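Local structure of DUF6836 domain-containing protein (Clostridium leptum, 4PW1) at residues E24-Y29 with H221-Y226; M86-K91 with Y96-A101; L129-E134 with L236-I241; L201-E206 with G230-V235. The protein is of unknown function, an orphan protein whose unusual fold surrounds a nine-stranded antiparallel beta-sheet with alpha-helices. All blocks are in the same frame, centred on the assembly; numbering follows the deposited sequence.

Contact 1: E24-Y29 with H221-Y226; sequences EELNLY and HIYAMY
The ring of Y223 meets two leucine methyl-bearing ends, those of L26 and L28, with no direct polar bond between the two strands. L26 CD2 comes within 3.6 Å of Y223 CD2 and lies equally near CE2, while L28 CD1 reaches Y223 CE2 at 3.6 Å. Both approach the CD2–CE2 side of the ring obliquely, but from opposite sides of its plane. L28 and the tyrosine come from opposing directions, whereas L26 slides past it. With L26 CG anti to the backbone N (chi1 -179°), its CD2 is carried to the ring. The phenol end is tied in through solvent: a water in the plane of the Y223 ring lies 2.9 Å from Y223 OH and donates to L26 O at 2.7 Å, giving a buried carbonyl a partner.

Outside this first shell, L26 N is bonded to Y218 OH, so the same residue is held through its N-H as well. On the reverse side of strand 24-28, N27 points away from Y223, and it and E25 exchange hydrogen bonds with E25 and N27 of the second subunit, whose strand pairs with 24-28 antiparallel. Strand 24-28 packs on a face of the main sheet, L26 resting also on L216 of strand 214-218, and L28 on V235 of strand 233-239 and S249 of strand 244-251.

Contact 2: M86-K91 with Y96-A101; sequences MALTEK and YLVNMA
V98 fits its branched end into a shallow notch formed by M86 and L88 on the facing strand of a beta hairpin. M86 runs alongside V98 in the same direction until its chain bends at chi3, 66°, which brings the terminal methyl CE to 3.9 Å from V98 CB. V98 CG2 rests in the notch where M86 CE and L88 CD1 come together, with L88 CD1 also 3.9 Å from it, so one bump is received by two neighbours. Farther along the same face, E90 CG leans obliquely on the tyrosine, 3.7 Å from Y96 CE1, with the carboxylate and ring planes 73° apart. A water links E90 OE2 to Y96 OH, and K91 N, bonding to the other oxygen, E90 OE1, helps fix the turn of the carboxylate. On the opposite face the fit is shallower: L97 CD2 tips over the strand to 4.1 Å from A87 CA.

Beneath these shapes the backbone register is regular. M86 with V98 and L88 with Y96 form the hydrogen-bonded pairs, and A87 with L97 the non-hydrogen-bonded one; the Y96 N to L88 O bond, 2.8 Å, is nearly straight at 174°.

The face of M86 and L88 packs on V54 of helix 44-58, L88 also meeting W62, while strand 106-114 continues the sheet beside L97 and its Y112 stacks on Y96.

Contact 3: L129-E134 with L236-I241; sequences LGKLQE and LIYSPI
L132 lays its CD1 methyl over one face of the Y238 ring, a CH-pi contact through which helix 122-141 packs against a face of the antiparallel sheet. L132 CD1 is 3.9 Å from the centroid of the Y238 ring and 20° off its normal, displaced toward the CD1–CE1 rim. The second methyl, L132 CD2, settles 3.9 Å from Y238 CG, so the fork of the leucine spans that side of the ring, CD1 over the face and CD2 by the CG–CD2 rim, while the two side chains slide past each other. This close part is buried. F174 of helix 173-190 and I222 of strand 221-227 pack around L132, and F245 of strand 244-251 meets Y238 edge-to-face, leaving the ring held by aromatic as well as aliphatic neighbours.

Toward the phenol end the fit slackens. K131, one helix position earlier and partly exposed, offers only the aliphatic base of its side chain. In the conformer described, its charged end forms a salt bridge with D135, and a second ion pair with D171 is long and weak. The lysine thus contributes grazing contact here and no charge pairing across to the strand. Y238 OH, though buried, has no hydrogen-bond partner in the model; the nearest atom of 129-134 is K131 CG, at 4.3 Å.

Contact 4: L201-E206 with G230-V235; sequences LYTIWE and GGTSMV
I204 and M234 cross at about a right angle, the isoleucine on helix 198-210 and the selenomethionine on strand 233-239. The heavy atom makes the closest touch: I204 CG2 sits 3.5 Å from M234 SE, while I204 CG1 approaches the same selenium at 3.9 Å. M234 reaches outward nearly extended, then bends at its last torsion (chi3 77°), which turns the terminal methyl CE along the helix to 3.6 Å from I204 O. Selenium and methyl thus rest against both the side chain and the carbonyl of a single helix residue.

Next to this pair, at partly exposed positions, T203 and T232 face each other more loosely and at a slant, meeting through methyls with T203 CG2 and T232 CG2 4.0 Å apart. Their hydroxyls serve different bonds that converge on the chain terminus: T203 OG1 joins Y252 OH and T232 OG1 joins Y252 OXT. L250 of strand 244-251 lies against T203, I204 and M234, and F178 of helix 173-190 against I204. Just before the strand, G231 O is hydrogen-bonded to S22 of the second subunit.

The arrangement is that of a helix laid on the face of an antiparallel sheet, an alpha/beta packing sealed by apolar side chains without hydrogen bonds between the two segments.

How the contacts relate
Read from the N terminus, contact 1 opens at strand 24-28 and stays open through the first five strands of the sheet, the long helices and strand 214-218. Contact 2 closes early within that span, a short hairpin loop finished before contacts 3 and 4 open. Contact 3 then opens on helix 122-141 and contact 4 on helix 198-210. Strand 221-227 closes contact 1, so it crosses both. Strand 233-239 next closes contact 4 and, directly onward, contact 3, which therefore encloses contact 4. Strands 221-227 and 233-239 are hydrogen-bonded neighbours, joining contacts 1, 3 and 4, whereas contact 2 belongs to the same sheet without touching them; its centre is about 25 Å from that of contact 4.

Contact 1: E24-Y29 with H221-Y226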
# COMPACT_ATOMS: atom_id res chain seq x y z
N GLU B 24 2.49 3.47 6.24
CA GLU B 24 2.12 2.67 5.12
C GLU B 24 0.96 3.38 4.39
O GLU B 24 -0.09 3.62 4.97
CB GLU B 24 1.76 1.22 5.59
CG GLU B 24 2.97 0.36 6.05
CD GLU B 24 2.61 -1.01 6.70
OE1 GLU B 24 1.66 -1.06 7.53
OE2 GLU B 24 3.27 -2.06 6.42
N GLU B 25 1.19 3.72 3.14
CA GLU B 25 0.16 4.14 2.23
C GLU B 25 -0.16 2.96 1.29
O GLU B 25 0.73 2.40 0.62
CB GLU B 25 0.60 5.37 1.43
CG GLU B 25 -0.40 5.80 0.34
CD GLU B 25 0.13 6.91 -0.56
OE1 GLU B 25 1.06 6.70 -1.39
OE2 GLU B 25 -0.38 8.02 -0.43
N LEU B 26 -1.42 2.59 1.25
CA LEU B 26 -1.90 1.57 0.37
C LEU B 26 -2.72 2.22 -0.73
O LEU B 26 -3.74 2.82 -0.44
CB LEU B 26 -2.76 0.58 1.16
CG LEU B 26 -3.35 -0.61 0.41
CD1 LEU B 26 -2.25 -1.49 -0.17
CD2 LEU B 26 -4.21 -1.44 1.36
N ASN B 27 -2.26 2.13 -1.97
CA ASN B 27 -3.01 2.63 -3.10
C ASN B 27 -3.58 1.45 -3.87
O ASN B 27 -2.84 0.58 -4.31
CB ASN B 27 -2.12 3.38 -4.08
CG ASN B 27 -1.57 4.67 -3.51
OD1 ASN B 27 -2.24 5.38 -2.78
ND2 ASN B 27 -0.33 4.95 -3.81
N LEU B 28 -4.88 1.46 -4.07
CA LEU B 28 -5.52 0.45 -4.93
C LEU B 28 -5.53 0.88 -6.39
O LEU B 28 -5.59 2.09 -6.68
CB LEU B 28 -6.94 0.21 -4.45
CG LEU B 28 -7.06 -0.21 -2.98
CD1 LEU B 28 -8.53 -0.47 -2.66
CD2 LEU B 28 -6.21 -1.43 -2.69
N TYR B 29 -5.40 -0.08 -7.27
CA TYR B 29 -5.43 0.16 -8.71
C TYR B 29 -6.69 0.97 -9.03
O TYR B 29 -7.77 0.69 -8.49
CB TYR B 29 -5.36 -1.17 -9.49
CG TYR B 29 -5.53 -0.96 -10.99
CD1 TYR B 29 -4.43 -0.67 -11.81
CD2 TYR B 29 -6.81 -1.00 -11.56
CE1 TYR B 29 -4.58 -0.46 -13.17
CE2 TYR B 29 -6.98 -0.79 -12.92
CZ TYR B 29 -5.88 -0.52 -13.71
OH TYR B 29 -6.08 -0.26 -15.02
N HIS B 221 -11.55 0.68 7.39
CA HIS B 221 -12.24 -0.30 6.56
C HIS B 221 -11.56 -1.61 6.58
O HIS B 221 -10.37 -1.73 6.92
CB HIS B 221 -12.31 0.22 5.13
CG HIS B 221 -13.16 1.41 5.00
ND1 HIS B 221 -12.67 2.69 5.12
CD2 HIS B 221 -14.50 1.54 4.85
CE1 HIS B 221 -13.67 3.55 5.01
NE2 HIS B 221 -14.78 2.87 4.84
N ILE B 222 -12.31 -2.64 6.20
CA ILE B 222 -11.72 -3.92 5.87
C ILE B 222 -11.62 -4.03 4.35
O ILE B 222 -12.61 -3.80 3.61
CB ILE B 222 -12.52 -5.08 6.44
CG1 ILE B 222 -12.53 -4.98 7.96
CG2 ILE B 222 -11.96 -6.45 5.98
CD1 ILE B 222 -13.43 -6.01 8.62
N TYR B 223 -10.42 -4.40 3.90
CA TYR B 223 -10.16 -4.66 2.47
C TYR B 223 -10.22 -6.16 2.24
O TYR B 223 -9.39 -6.91 2.73
CB TYR B 223 -8.80 -4.10 2.05
CG TYR B 223 -8.76 -2.60 1.85
CD1 TYR B 223 -9.63 -1.77 2.48
CD2 TYR B 223 -7.79 -2.02 1.06
CE1 TYR B 223 -9.58 -0.39 2.31
CE2 TYR B 223 -7.73 -0.65 0.88
CZ TYR B 223 -8.66 0.15 1.49
OH TYR B 223 -8.58 1.49 1.35
N ALA B 224 -11.24 -6.60 1.53
CA ALA B 224 -11.43 -8.00 1.21
C ALA B 224 -10.81 -8.26 -0.14
O ALA B 224 -11.19 -7.64 -1.13
CB ALA B 224 -12.90 -8.30 1.15
N MSE B 225 -9.87 -9.17 -0.20
CA MSE B 225 -8.99 -9.28 -1.35
C MSE B 225 -9.18 -10.60 -2.01
O MSE B 225 -9.27 -11.67 -1.36
CB MSE B 225 -7.52 -9.11 -0.90
CG MSE B 225 -7.31 -7.70 -0.34
SE MSE B 225 -5.77 -7.75 0.93
CE MSE B 225 -4.68 -9.10 0.09
N TYR B 226 -9.22 -10.54 -3.32
CA TYR B 226 -9.41 -11.75 -4.11
C TYR B 226 -8.54 -11.66 -5.32
O TYR B 226 -8.39 -10.59 -5.88
CB TYR B 226 -10.86 -11.84 -4.59
CG TYR B 226 -11.84 -11.87 -3.48
CD1 TYR B 226 -12.33 -10.70 -2.93
CD2 TYR B 226 -12.27 -13.07 -2.96
CE1 TYR B 226 -13.21 -10.73 -1.88
CE2 TYR B 226 -13.15 -13.11 -1.90
CZ TYR B 226 -13.61 -11.92 -1.36
OH TYR B 226 -14.50 -11.92 -0.30
O HOH W 1 -6.47 2.74 -0.16

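Contact 2: M86-K91 with Y96-A101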
# COMPACT_ATOMS: atom_id res chain seq x y z
N MSE B 86 -14.26 13.85 -4.76
CA MSE B 86 -15.42 14.69 -4.92
C MSE B 86 -16.19 14.73 -3.60
O MSE B 86 -16.59 13.68 -3.06
CB MSE B 86 -16.32 14.21 -6.07
CG MSE B 86 -17.51 15.10 -6.21
SE MSE B 86 -18.63 14.46 -7.69
CE MSE B 86 -19.27 12.76 -7.08
N ALA B 87 -16.44 15.94 -3.10
CA ALA B 87 -17.06 16.17 -1.80
C ALA B 87 -18.54 16.32 -1.97
O ALA B 87 -18.98 17.14 -2.76
CB ALA B 87 -16.49 17.44 -1.10
N LEU B 88 -19.33 15.50 -1.29
CA LEU B 88 -20.80 15.63 -1.32
C LEU B 88 -21.33 15.70 0.11
O LEU B 88 -20.79 15.05 1.01
CB LEU B 88 -21.44 14.39 -1.99
CG LEU B 88 -21.07 14.13 -3.44
CD1 LEU B 88 -21.77 12.85 -3.88
CD2 LEU B 88 -21.50 15.27 -4.35
N THR B 89 -22.44 16.40 0.29
CA THR B 89 -23.14 16.45 1.55
C THR B 89 -24.56 15.92 1.35
O THR B 89 -25.28 16.43 0.55
CB THR B 89 -23.15 17.88 2.12
OG1 THR B 89 -21.80 18.28 2.36
CG2 THR B 89 -23.88 17.94 3.45
N GLU B 90 -24.92 14.86 2.05
CA GLU B 90 -26.30 14.32 2.03
C GLU B 90 -27.29 15.34 2.60
O GLU B 90 -26.89 16.27 3.30
CB GLU B 90 -26.42 13.05 2.91
CG GLU B 90 -26.41 11.70 2.21
CD GLU B 90 -27.63 11.44 1.36
OE1 GLU B 90 -28.57 12.23 1.38
OE2 GLU B 90 -27.62 10.42 0.64
N LYS B 91 -28.59 15.14 2.34
CA LYS B 91 -29.60 16.08 2.79
C LYS B 91 -29.60 16.18 4.33
O LYS B 91 -29.95 17.21 4.87
CB LYS B 91 -31.00 15.74 2.21
N TYR B 96 -19.48 13.05 2.43
CA TYR B 96 -18.83 11.95 1.73
C TYR B 96 -17.72 12.43 0.81
O TYR B 96 -17.74 13.55 0.33
CB TYR B 96 -19.84 11.22 0.88
CG TYR B 96 -20.86 10.51 1.66
CD1 TYR B 96 -22.02 11.15 2.05
CD2 TYR B 96 -20.69 9.18 2.02
CE1 TYR B 96 -22.99 10.51 2.77
CE2 TYR B 96 -21.65 8.51 2.76
CZ TYR B 96 -22.81 9.20 3.13
OH TYR B 96 -23.83 8.61 3.84
N LEU B 97 -16.74 11.57 0.61
CA LEU B 97 -15.81 11.70 -0.52
C LEU B 97 -16.12 10.54 -1.44
O LEU B 97 -16.21 9.38 -1.01
CB LEU B 97 -14.35 11.65 -0.05
CG LEU B 97 -13.84 12.85 0.74
CD1 LEU B 97 -12.39 12.67 1.18
CD2 LEU B 97 -14.01 14.15 -0.06
N VAL B 98 -16.30 10.87 -2.70
CA VAL B 98 -16.43 9.90 -3.76
C VAL B 98 -15.16 9.90 -4.61
O VAL B 98 -14.70 10.96 -5.06
CB VAL B 98 -17.58 10.23 -4.68
CG1 VAL B 98 -17.68 9.22 -5.83
CG2 VAL B 98 -18.87 10.28 -3.91
N ASN B 99 -14.64 8.71 -4.85
CA ASN B 99 -13.52 8.49 -5.75
C ASN B 99 -13.93 7.47 -6.80
O ASN B 99 -14.57 6.46 -6.49
CB ASN B 99 -12.30 7.99 -4.98
CG ASN B 99 -11.62 9.12 -4.26
OD1 ASN B 99 -10.81 9.84 -4.84
ND2 ASN B 99 -12.05 9.38 -3.04
N MSE B 100 -13.54 7.73 -8.05
CA MSE B 100 -13.80 6.80 -9.12
C MSE B 100 -12.74 6.83 -10.14
O MSE B 100 -12.03 7.80 -10.28
CB MSE B 100 -15.11 7.13 -9.91
CG MSE B 100 -16.28 7.17 -9.00
SE MSE B 100 -18.00 7.48 -10.07
CE MSE B 100 -17.76 6.24 -11.30
N ALA B 101 -12.62 5.74 -10.88
CA ALA B 101 -11.71 5.71 -12.01
C ALA B 101 -12.20 4.75 -13.06
O ALA B 101 -12.77 3.70 -12.74
CB ALA B 101 -10.32 5.30 -11.59
O HOH W 2 -25.65 8.07 1.58

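Contact 3: L129-E134 with L236-I241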
# COMPACT_ATOMS: atom_id res chain seq x y z
N LEU B 129 -15.38 -8.76 10.54
CA LEU B 129 -14.70 -9.79 9.78
C LEU B 129 -15.44 -11.13 9.89
O LEU B 129 -15.61 -11.85 8.88
CB LEU B 129 -13.27 -9.93 10.23
CG LEU B 129 -12.45 -10.94 9.43
CD1 LEU B 129 -12.31 -10.51 7.99
CD2 LEU B 129 -11.08 -11.14 10.06
N GLY B 130 -15.92 -11.48 11.08
CA GLY B 130 -16.78 -12.65 11.25
C GLY B 130 -18.04 -12.61 10.36
O GLY B 130 -18.38 -13.59 9.72
N LYS B 131 -18.74 -11.49 10.34
CA LYS B 131 -19.94 -11.38 9.51
C LYS B 131 -19.57 -11.58 8.02
O LYS B 131 -20.25 -12.31 7.27
CB LYS B 131 -20.65 -10.04 9.78
CG LYS B 131 -21.96 -9.77 9.00
CD LYS B 131 -23.08 -10.79 9.29
CE LYS B 131 -24.43 -10.34 8.73
NZ LYS B 131 -24.33 -9.75 7.35
N LEU B 132 -18.48 -10.95 7.61
CA LEU B 132 -18.01 -11.03 6.24
C LEU B 132 -17.71 -12.45 5.83
O LEU B 132 -18.14 -12.91 4.76
CB LEU B 132 -16.78 -10.14 6.10
CG LEU B 132 -16.49 -9.43 4.81
CD1 LEU B 132 -17.72 -8.84 4.16
CD2 LEU B 132 -15.44 -8.38 5.11
N GLN B 133 -17.04 -13.18 6.71
CA GLN B 133 -16.76 -14.59 6.46
C GLN B 133 -18.03 -15.41 6.29
O GLN B 133 -18.11 -16.26 5.41
CB GLN B 133 -15.90 -15.17 7.60
CG GLN B 133 -15.43 -16.61 7.46
CD GLN B 133 -14.43 -16.81 6.31
OE1 GLN B 133 -13.67 -15.91 5.96
NE2 GLN B 133 -14.44 -18.00 5.72
N GLU B 134 -19.00 -15.16 7.17
CA GLU B 134 -20.29 -15.84 7.14
C GLU B 134 -21.03 -15.50 5.84
O GLU B 134 -21.57 -16.37 5.19
CB GLU B 134 -21.14 -15.47 8.38
CG GLU B 134 -20.70 -16.14 9.69
CD GLU B 134 -21.24 -15.46 10.96
OE1 GLU B 134 -22.00 -14.47 10.89
OE2 GLU B 134 -20.88 -15.93 12.06
N LEU B 236 -12.56 -5.52 -2.40
CA LEU B 236 -13.83 -4.98 -1.98
C LEU B 236 -13.62 -4.24 -0.67
O LEU B 236 -13.03 -4.78 0.23
CB LEU B 236 -14.85 -6.10 -1.80
CG LEU B 236 -15.28 -6.77 -3.09
CD1 LEU B 236 -16.14 -7.99 -2.79
CD2 LEU B 236 -16.06 -5.78 -3.94
N ILE B 237 -14.10 -3.00 -0.59
CA ILE B 237 -13.88 -2.14 0.56
C ILE B 237 -15.10 -2.16 1.45
O ILE B 237 -16.17 -1.64 1.07
CB ILE B 237 -13.62 -0.68 0.11
CG1 ILE B 237 -12.45 -0.64 -0.86
CG2 ILE B 237 -13.40 0.23 1.31
CD1 ILE B 237 -12.28 0.71 -1.51
N TYR B 238 -14.94 -2.80 2.60
CA TYR B 238 -16.04 -3.02 3.54
C TYR B 238 -15.98 -2.04 4.69
O TYR B 238 -14.92 -1.90 5.32
CB TYR B 238 -15.99 -4.44 4.05
CG TYR B 238 -17.17 -4.86 4.91
CD1 TYR B 238 -18.39 -5.22 4.33
CD2 TYR B 238 -17.04 -4.99 6.29
CE1 TYR B 238 -19.44 -5.66 5.09
CE2 TYR B 238 -18.11 -5.44 7.07
CZ TYR B 238 -19.31 -5.76 6.46
OH TYR B 238 -20.36 -6.22 7.20
N SER B 239 -17.11 -1.40 4.96
CA SER B 239 -17.28 -0.59 6.15
C SER B 239 -17.87 -1.42 7.31
O SER B 239 -19.00 -1.93 7.20
CB SER B 239 -18.20 0.58 5.88
OG SER B 239 -18.60 1.14 7.10
N PRO B 240 -17.12 -1.59 8.41
CA PRO B 240 -17.66 -2.28 9.57
C PRO B 240 -18.76 -1.46 10.26
O PRO B 240 -19.62 -2.01 10.87
CB PRO B 240 -16.43 -2.46 10.49
CG PRO B 240 -15.56 -1.31 10.13
CD PRO B 240 -15.73 -1.19 8.63
N ILE B 241 -18.78 -0.14 10.09
CA ILE B 241 -19.83 0.67 10.66
C ILE B 241 -21.15 0.47 9.87
O ILE B 241 -22.19 0.19 10.47
CB ILE B 241 -19.43 2.16 10.65
CG1 ILE B 241 -18.07 2.36 11.37
CG2 ILE B 241 -20.52 2.99 11.26
CD1 ILE B 241 -18.02 1.78 12.77

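Contact 4: L201-E206 with G230-V235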
# COMPACT_ATOMS: atom_id res chain seq x y z
N LEU B 201 -18.95 -7.39 -14.64
CA LEU B 201 -19.78 -8.05 -13.62
C LEU B 201 -19.41 -9.51 -13.44
O LEU B 201 -19.28 -9.99 -12.30
CB LEU B 201 -21.29 -7.94 -13.96
CG LEU B 201 -21.88 -6.54 -14.01
CD1 LEU B 201 -23.34 -6.63 -14.46
CD2 LEU B 201 -21.77 -5.88 -12.66
N TYR B 202 -19.26 -10.24 -14.54
CA TYR B 202 -18.88 -11.64 -14.44
C TYR B 202 -17.52 -11.76 -13.69
O TYR B 202 -17.35 -12.59 -12.81
CB TYR B 202 -18.82 -12.33 -15.81
CG TYR B 202 -18.36 -13.75 -15.65
CD1 TYR B 202 -19.26 -14.75 -15.33
CD2 TYR B 202 -17.01 -14.07 -15.73
CE1 TYR B 202 -18.83 -16.04 -15.09
CE2 TYR B 202 -16.57 -15.36 -15.48
CZ TYR B 202 -17.48 -16.33 -15.16
OH TYR B 202 -17.08 -17.62 -14.94
N THR B 203 -16.54 -10.95 -14.07
CA THR B 203 -15.21 -11.08 -13.46
C THR B 203 -15.27 -10.84 -11.95
O THR B 203 -14.67 -11.56 -11.17
CB THR B 203 -14.23 -10.08 -14.09
OG1 THR B 203 -14.10 -10.39 -15.46
CG2 THR B 203 -12.84 -10.15 -13.44
N ILE B 204 -16.04 -9.85 -11.54
CA ILE B 204 -16.16 -9.54 -10.13
C ILE B 204 -16.77 -10.73 -9.37
O ILE B 204 -16.26 -11.17 -8.33
CB ILE B 204 -16.99 -8.24 -9.93
CG1 ILE B 204 -16.21 -7.04 -10.49
CG2 ILE B 204 -17.28 -8.01 -8.48
CD1 ILE B 204 -17.09 -5.81 -10.69
N TRP B 205 -17.86 -11.26 -9.92
CA TRP B 205 -18.52 -12.39 -9.32
C TRP B 205 -17.61 -13.60 -9.25
O TRP B 205 -17.51 -14.26 -8.20
CB TRP B 205 -19.77 -12.67 -10.15
CG TRP B 205 -20.61 -13.77 -9.76
CD1 TRP B 205 -21.60 -13.77 -8.81
CD2 TRP B 205 -20.58 -15.08 -10.30
NE1 TRP B 205 -22.21 -15.00 -8.76
CE2 TRP B 205 -21.59 -15.83 -9.66
CE3 TRP B 205 -19.83 -15.70 -11.31
CZ2 TRP B 205 -21.87 -17.15 -10.02
CZ3 TRP B 205 -20.07 -17.04 -11.61
CH2 TRP B 205 -21.08 -17.74 -10.97
N GLU B 206 -16.95 -13.90 -10.37
CA GLU B 206 -16.09 -15.07 -10.45
C GLU B 206 -14.89 -14.98 -9.47
O GLU B 206 -14.49 -15.99 -8.88
CB GLU B 206 -15.57 -15.28 -11.86
CG GLU B 206 -14.79 -16.58 -12.04
CD GLU B 206 -14.10 -16.66 -13.38
OE1 GLU B 206 -13.19 -15.84 -13.54
OE2 GLU B 206 -14.48 -17.49 -14.28
N GLY B 230 -3.87 -15.73 -13.01
CA GLY B 230 -3.55 -14.93 -14.18
C GLY B 230 -3.31 -13.45 -13.96
O GLY B 230 -3.26 -12.70 -14.92
N GLY B 231 -3.16 -13.00 -12.71
CA GLY B 231 -2.87 -11.57 -12.47
C GLY B 231 -4.07 -10.65 -12.23
O GLY B 231 -3.89 -9.50 -11.78
N THR B 232 -5.28 -11.13 -12.49
CA THR B 232 -6.50 -10.35 -12.15
C THR B 232 -6.71 -10.30 -10.64
O THR B 232 -6.60 -11.31 -9.96
CB THR B 232 -7.74 -10.95 -12.79
OG1 THR B 232 -7.57 -10.93 -14.19
CG2 THR B 232 -9.00 -10.15 -12.41
N SER B 233 -6.97 -9.13 -10.10
CA SER B 233 -7.23 -9.06 -8.68
C SER B 233 -8.23 -7.97 -8.35
O SER B 233 -8.44 -7.02 -9.12
CB SER B 233 -5.90 -8.90 -7.91
OG SER B 233 -5.38 -7.61 -8.10
N MSE B 234 -8.83 -8.10 -7.19
CA MSE B 234 -9.79 -7.13 -6.75
C MSE B 234 -9.75 -6.95 -5.28
O MSE B 234 -9.32 -7.84 -4.54
CB MSE B 234 -11.14 -7.58 -7.29
CG MSE B 234 -12.27 -7.01 -6.48
SE MSE B 234 -14.01 -7.53 -7.28
CE MSE B 234 -13.81 -9.20 -6.58
N VAL B 235 -10.17 -5.76 -4.84
CA VAL B 235 -10.41 -5.48 -3.46
C VAL B 235 -11.80 -4.92 -3.31
O VAL B 235 -12.21 -4.05 -4.08
CB VAL B 235 -9.39 -4.44 -2.93
CG1 VAL B 235 -9.69 -4.11 -1.50
CG2 VAL B 235 -8.00 -4.96 -3.08